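Local coordinates for protein enoyl-CoA hydratase (Mycobacterium avium, PDB 3OC7) that probably catalyses the hydration of trans-2-enoyl-CoA thioesters in fatty acid metabolism, as a trimeric member of the crotonase family, at residues D233-R236 and L237-S241; K162-A165 and R166-A169; V204-V207 and G208-S211. All coordinates share one frame; numbering follows the deposited sequence. Where two conformers were deposited one is given.

Interaction 1: D233-R236 and L237-S241; sequences DAER and LAEES. With EDO (1,2-ethanediol), chain B.
The carboxylates of Glu235 and Glu239 meet one helical turn apart with their planes 73° apart, and OE2 of Glu235 lies 2.7 Å from OE2 of Glu239. At this distance one of the two acids is probably protonated; Arg95 on helix 86-106 forms a salt bridge with Glu235 and may temper the charge. The guanidinium of Arg236, in one of its two conformers, meets OD1 of Asp233 and a water at its edge, in plane. It forms there a weak salt bridge, 3.4 Å from Arg236 NH2 to Asp233 OD1, with a nearly straight N-H...O angle of 171°. The same water bonds weakly to Glu240 OE1, which sits well out of the guanidinium plane, 4.4 Å from Arg236 NH1. An ethanediol molecule, probably from the crystallisation liquor, donates from O1 to OD2 of Asp233 (2.8 Å) and also bonds Arg229 of the same chain and Leu221 O of the second subunit. Leu237 brings CD1 to 4.0 Å from CB of Asp233 and packs on Leu157 and on Leu221 of the second subunit. Four successive i to i+4 bonds, including Leu237 N to Asp233 O at 3.0 Å, are the signature of an alpha helix, here helix 212-245.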
# COMPACT_ATOMS: atom_id res chain seq x y z
N ASP A 233 -0.66 -17.97 -8.72
CA ASP A 233 -0.01 -17.33 -9.89
C ASP A 233 1.37 -17.90 -10.36
O ASP A 233 1.79 -17.62 -11.50
CB ASP A 233 0.18 -15.81 -9.66
CG ASP A 233 -1.12 -15.03 -9.58
OD1 ASP A 233 -2.20 -15.54 -9.96
OD2 ASP A 233 -1.06 -13.85 -9.14
N ALA A 234 2.07 -18.67 -9.52
CA ALA A 234 3.44 -19.10 -9.88
C ALA A 234 3.56 -19.89 -11.19
O ALA A 234 4.48 -19.63 -11.99
CB ALA A 234 4.09 -19.87 -8.71
N GLU A 235 2.67 -20.87 -11.40
CA GLU A 235 2.73 -21.68 -12.62
C GLU A 235 2.41 -20.88 -13.89
O GLU A 235 3.14 -20.99 -14.88
CB GLU A 235 1.89 -22.96 -12.50
CG GLU A 235 1.88 -23.84 -13.78
CD GLU A 235 3.24 -24.43 -14.16
OE1 GLU A 235 4.15 -24.52 -13.30
OE2 GLU A 235 3.40 -24.81 -15.34
N ARG A 236 1.33 -20.08 -13.85
CA ARG A 236 0.97 -19.20 -14.96
C ARG A 236 2.10 -18.23 -15.33
O ARG A 236 2.40 -18.04 -16.52
CB ARG A 236 -0.33 -18.43 -14.66
CG ARG A 236 -0.89 -17.60 -15.82
CD ARG A 236 -2.13 -16.83 -15.43
NE ARG A 236 -1.93 -16.08 -14.19
CZ ARG A 236 -1.41 -14.86 -14.13
NH1 ARG A 236 -1.03 -14.24 -15.23
NH2 ARG A 236 -1.27 -14.27 -12.95
N LEU A 237 2.75 -17.64 -14.31
CA LEU A 237 3.89 -16.73 -14.54
C LEU A 237 5.14 -17.42 -15.11
O LEU A 237 5.85 -16.82 -15.93
CB LEU A 237 4.22 -15.89 -13.29
CG LEU A 237 3.15 -14.88 -12.81
CD1 LEU A 237 3.54 -14.38 -11.38
CD2 LEU A 237 2.95 -13.70 -13.78
N ALA A 238 5.40 -18.66 -14.69
CA ALA A 238 6.52 -19.45 -15.27
C ALA A 238 6.31 -19.75 -16.77
O ALA A 238 7.25 -19.62 -17.56
CB ALA A 238 6.76 -20.77 -14.44
N GLU A 239 5.09 -20.11 -17.15
CA GLU A 239 4.74 -20.35 -18.57
C GLU A 239 4.86 -19.06 -19.42
O GLU A 239 5.39 -19.08 -20.54
CB GLU A 239 3.35 -21.01 -18.70
CG GLU A 239 3.31 -22.43 -18.09
CD GLU A 239 1.95 -23.10 -18.11
OE1 GLU A 239 1.06 -22.70 -18.88
OE2 GLU A 239 1.77 -24.07 -17.33
N GLU A 240 4.40 -17.93 -18.87
CA GLU A 240 4.56 -16.63 -19.54
C GLU A 240 6.03 -16.26 -19.78
O GLU A 240 6.41 -15.82 -20.88
CB GLU A 240 3.84 -15.52 -18.74
CG GLU A 240 4.02 -14.11 -19.33
CD GLU A 240 3.29 -13.00 -18.57
OE1 GLU A 240 2.53 -13.28 -17.61
OE2 GLU A 240 3.45 -11.82 -18.97
N SER A 241 6.87 -16.43 -18.75
CA SER A 241 8.31 -16.16 -18.83
C SER A 241 8.96 -16.92 -20.00
O SER A 241 9.74 -16.36 -20.78
CB SER A 241 8.98 -16.57 -17.49
OG SER A 241 10.39 -16.31 -17.47
C1 EDO B . 0.93 -11.53 -10.44
O1 EDO B . 0.90 -11.92 -9.07
C2 EDO B . -0.08 -10.42 -10.70
O2 EDO B . -0.01 -10.07 -12.09
O HOH W 1 -0.46 -14.91 -18.38

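Interaction 2: K162-A165 and R166-A169; sequences KLSA and RAAA
Ser164 and Ala167 meet through the side-chain oxygen of the serine, which accepts the backbone N-H of Ala167 in an N-cap at the start of helix 165-174. The bond from Ala167 N to Ser164 OG measures 3.3 Å, with an N-H...O angle of 152°, so it is long and somewhat bent. The hydroxyl reaches the amide because chi1 of 81° sets OG between the backbone N and the carbonyl carbon of Ser164, facing the first turn. There OG also touches the methyl of Ala167.

The same residue uses its main chain as well: Ser164 O accepts from Ala168 N at 3.1 Å, the N-H...O angle being 168°. One residue on, Ala169 N donates to Ala165 O at 3.2 Å, which continues the helical pattern. Leu163, just ahead of the cap, turns its side chain back toward the new helix, and the branch comes alongside it at the level of its first turn.

The next shell positions this start. Leu163 and Ala167 both pack on Ile186 of helix 180-186, whose backbone is also hydrogen-bonded to that of Ser164, while Leu160 covers Ala168. Arg166 points into the second subunit, where its NE and both terminal nitrogens are taken up by main-chain oxygens of Val127, Cys130, Gly187 and Leu188, so the capped turn carries a side chain of the trimer interface. The apolar part of the contact comes down to one pair of methyls, Leu163 CD1 lying 4.0 Å from Ala168 CB.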
# COMPACT_ATOMS: atom_id res chain seq x y z
N LYS A 162 4.87 -5.55 -2.14
CA LYS A 162 5.70 -4.63 -1.31
C LYS A 162 5.95 -3.20 -1.88
O LYS A 162 6.16 -2.24 -1.11
CB LYS A 162 7.02 -5.33 -0.91
CG LYS A 162 6.80 -6.74 -0.28
CD LYS A 162 8.07 -7.34 0.39
CE LYS A 162 7.79 -8.79 0.86
NZ LYS A 162 8.87 -9.38 1.70
N LEU A 163 5.94 -3.04 -3.20
CA LEU A 163 6.15 -1.72 -3.85
C LEU A 163 4.84 -0.93 -3.84
O LEU A 163 3.76 -1.52 -3.99
CB LEU A 163 6.56 -1.90 -5.32
CG LEU A 163 7.91 -2.49 -5.69
CD1 LEU A 163 8.03 -2.68 -7.20
CD2 LEU A 163 8.98 -1.57 -5.21
N SER A 164 4.91 0.40 -3.72
CA SER A 164 3.70 1.19 -3.99
C SER A 164 3.17 0.96 -5.42
O SER A 164 3.97 0.70 -6.36
CB SER A 164 3.95 2.67 -3.73
OG SER A 164 4.60 3.28 -4.83
N ALA A 165 1.85 1.05 -5.61
CA ALA A 165 1.25 0.85 -6.94
C ALA A 165 1.83 1.78 -8.03
O ALA A 165 2.18 1.33 -9.15
CB ALA A 165 -0.28 1.01 -6.86
N ARG A 166 1.90 3.09 -7.72
CA ARG A 166 2.44 4.06 -8.69
C ARG A 166 3.91 3.78 -9.06
O ARG A 166 4.30 3.93 -10.24
CB ARG A 166 2.28 5.52 -8.20
CG ARG A 166 0.82 6.08 -8.12
CD ARG A 166 0.09 6.00 -9.48
NE ARG A 166 -1.16 6.80 -9.58
CZ ARG A 166 -1.91 6.89 -10.69
NH1 ARG A 166 -1.57 6.21 -11.78
NH2 ARG A 166 -3.00 7.66 -10.69
N ALA A 167 4.72 3.35 -8.08
CA ALA A 167 6.15 3.04 -8.35
C ALA A 167 6.34 1.78 -9.22
O ALA A 167 7.21 1.77 -10.12
CB ALA A 167 6.95 2.93 -7.05
N ALA A 168 5.58 0.70 -8.96
CA ALA A 168 5.67 -0.51 -9.78
C ALA A 168 5.36 -0.17 -11.25
O ALA A 168 6.13 -0.53 -12.16
CB ALA A 168 4.72 -1.63 -9.22
N ALA A 169 4.26 0.55 -11.48
CA ALA A 169 3.86 0.93 -12.85
C ALA A 169 4.90 1.83 -13.55
O ALA A 169 5.24 1.60 -14.72
CB ALA A 169 2.46 1.59 -12.85

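Interaction 3: V204-V207 and G208-S211; sequences VTDV and GRGS
Asp206 and Arg209 extend together in one direction at the C-terminal end of helix 196-208, carboxylate and guanidinium planes 38° apart. The carboxylate oxygen OD1 of Asp206 lies at the edge of the guanidinium, in its plane, yet 3.7 Å from NE of Arg209, a long salt bridge. A chi1 of -63° swings the arginine chain to the side of its backbone N, and from there it runs extended to NE; on the way CG of Arg209 passes 3.5 Å from Thr205 O. The Thr205 hydroxyl is bonded to Asp201 O. Three main-chain acceptors take bonds: Val204 O from Gly208 N at 3.0 Å, Asp206 O only weakly from Arg209 N at 3.3 Å, and Val207 O from Gly210 N at 3.0 Å. The last donor stands above the carbonyl plane, 45° out of it, and the two final bonds span three residues, so the helix tightens as it ends. Gly208 O accepts from Arg57, and Arg209 O from Trp265 of the third subunit. Ser211 OG caps Gly214 N of the next helix and bonds Glu249 of that subunit. The chemistry thus implies an exit held chiefly by main-chain bonds and intersubunit partners, the ion pair probably adding little.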
# COMPACT_ATOMS: atom_id res chain seq x y z
N VAL A 204 20.34 -6.94 13.80
CA VAL A 204 20.58 -8.30 14.32
C VAL A 204 20.46 -8.37 15.86
O VAL A 204 19.84 -9.31 16.41
CB VAL A 204 21.95 -8.86 13.79
CG1 VAL A 204 22.42 -10.09 14.59
CG2 VAL A 204 21.85 -9.17 12.29
N THR A 205 21.02 -7.38 16.56
CA THR A 205 20.89 -7.25 18.02
C THR A 205 19.40 -7.19 18.46
O THR A 205 18.98 -7.93 19.35
CB THR A 205 21.71 -6.03 18.57
OG1 THR A 205 23.10 -6.20 18.25
CG2 THR A 205 21.56 -5.90 20.08
N ASP A 206 18.61 -6.33 17.80
CA ASP A 206 17.20 -6.18 18.17
C ASP A 206 16.31 -7.40 17.84
O ASP A 206 15.51 -7.84 18.67
CB ASP A 206 16.65 -4.86 17.58
CG ASP A 206 17.27 -3.62 18.24
OD1 ASP A 206 17.82 -3.72 19.36
OD2 ASP A 206 17.20 -2.52 17.63
N VAL A 207 16.46 -7.97 16.64
CA VAL A 207 15.74 -9.20 16.27
C VAL A 207 16.10 -10.37 17.22
O VAL A 207 15.22 -11.13 17.67
CB VAL A 207 15.95 -9.58 14.76
CG1 VAL A 207 15.29 -10.91 14.42
CG2 VAL A 207 15.39 -8.48 13.85
N GLY A 208 17.38 -10.51 17.56
CA GLY A 208 17.85 -11.58 18.46
C GLY A 208 17.30 -11.59 19.88
O GLY A 208 17.38 -12.63 20.56
N ARG A 209 16.73 -10.46 20.31
CA ARG A 209 16.02 -10.36 21.60
C ARG A 209 14.69 -11.17 21.63
O ARG A 209 14.19 -11.50 22.71
CB ARG A 209 15.71 -8.90 21.95
CG ARG A 209 16.93 -8.00 22.17
CD ARG A 209 16.51 -6.60 22.56
NE ARG A 209 17.64 -5.67 22.51
CZ ARG A 209 18.46 -5.41 23.52
NH1 ARG A 209 18.29 -5.98 24.71
NH2 ARG A 209 19.46 -4.55 23.35
N GLY A 210 14.12 -11.46 20.45
CA GLY A 210 12.87 -12.24 20.34
C GLY A 210 13.07 -13.74 20.56
O GLY A 210 14.16 -14.28 20.29
N SER A 211 12.03 -14.41 21.04
CA SER A 211 12.08 -15.87 21.25
C SER A 211 11.91 -16.63 19.92
O SER A 211 11.33 -16.09 18.98
CB SER A 211 11.00 -16.30 22.27
OG SER A 211 9.84 -16.82 21.63

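From the N terminus the chain reaches interaction 2 first, then interaction 3 and finally interaction 1; they follow in series, and none nests in or crosses another. Each is local and closes no long loop: residues 162-169 lead from the loop after helix 156-159 into helix 165-174. Residues 204-211 join helix 196-208 to helix 212-245, and residues 233-241 lie further along that last helix. Interactions 1 and 3 sit on opposite sides of the chain's centre, their own centres 37 Å apart, whereas interactions 1 and 2 approach to about 12 Å between nearest atoms. Both of these touch the second subunit, and interaction 3 meets the third.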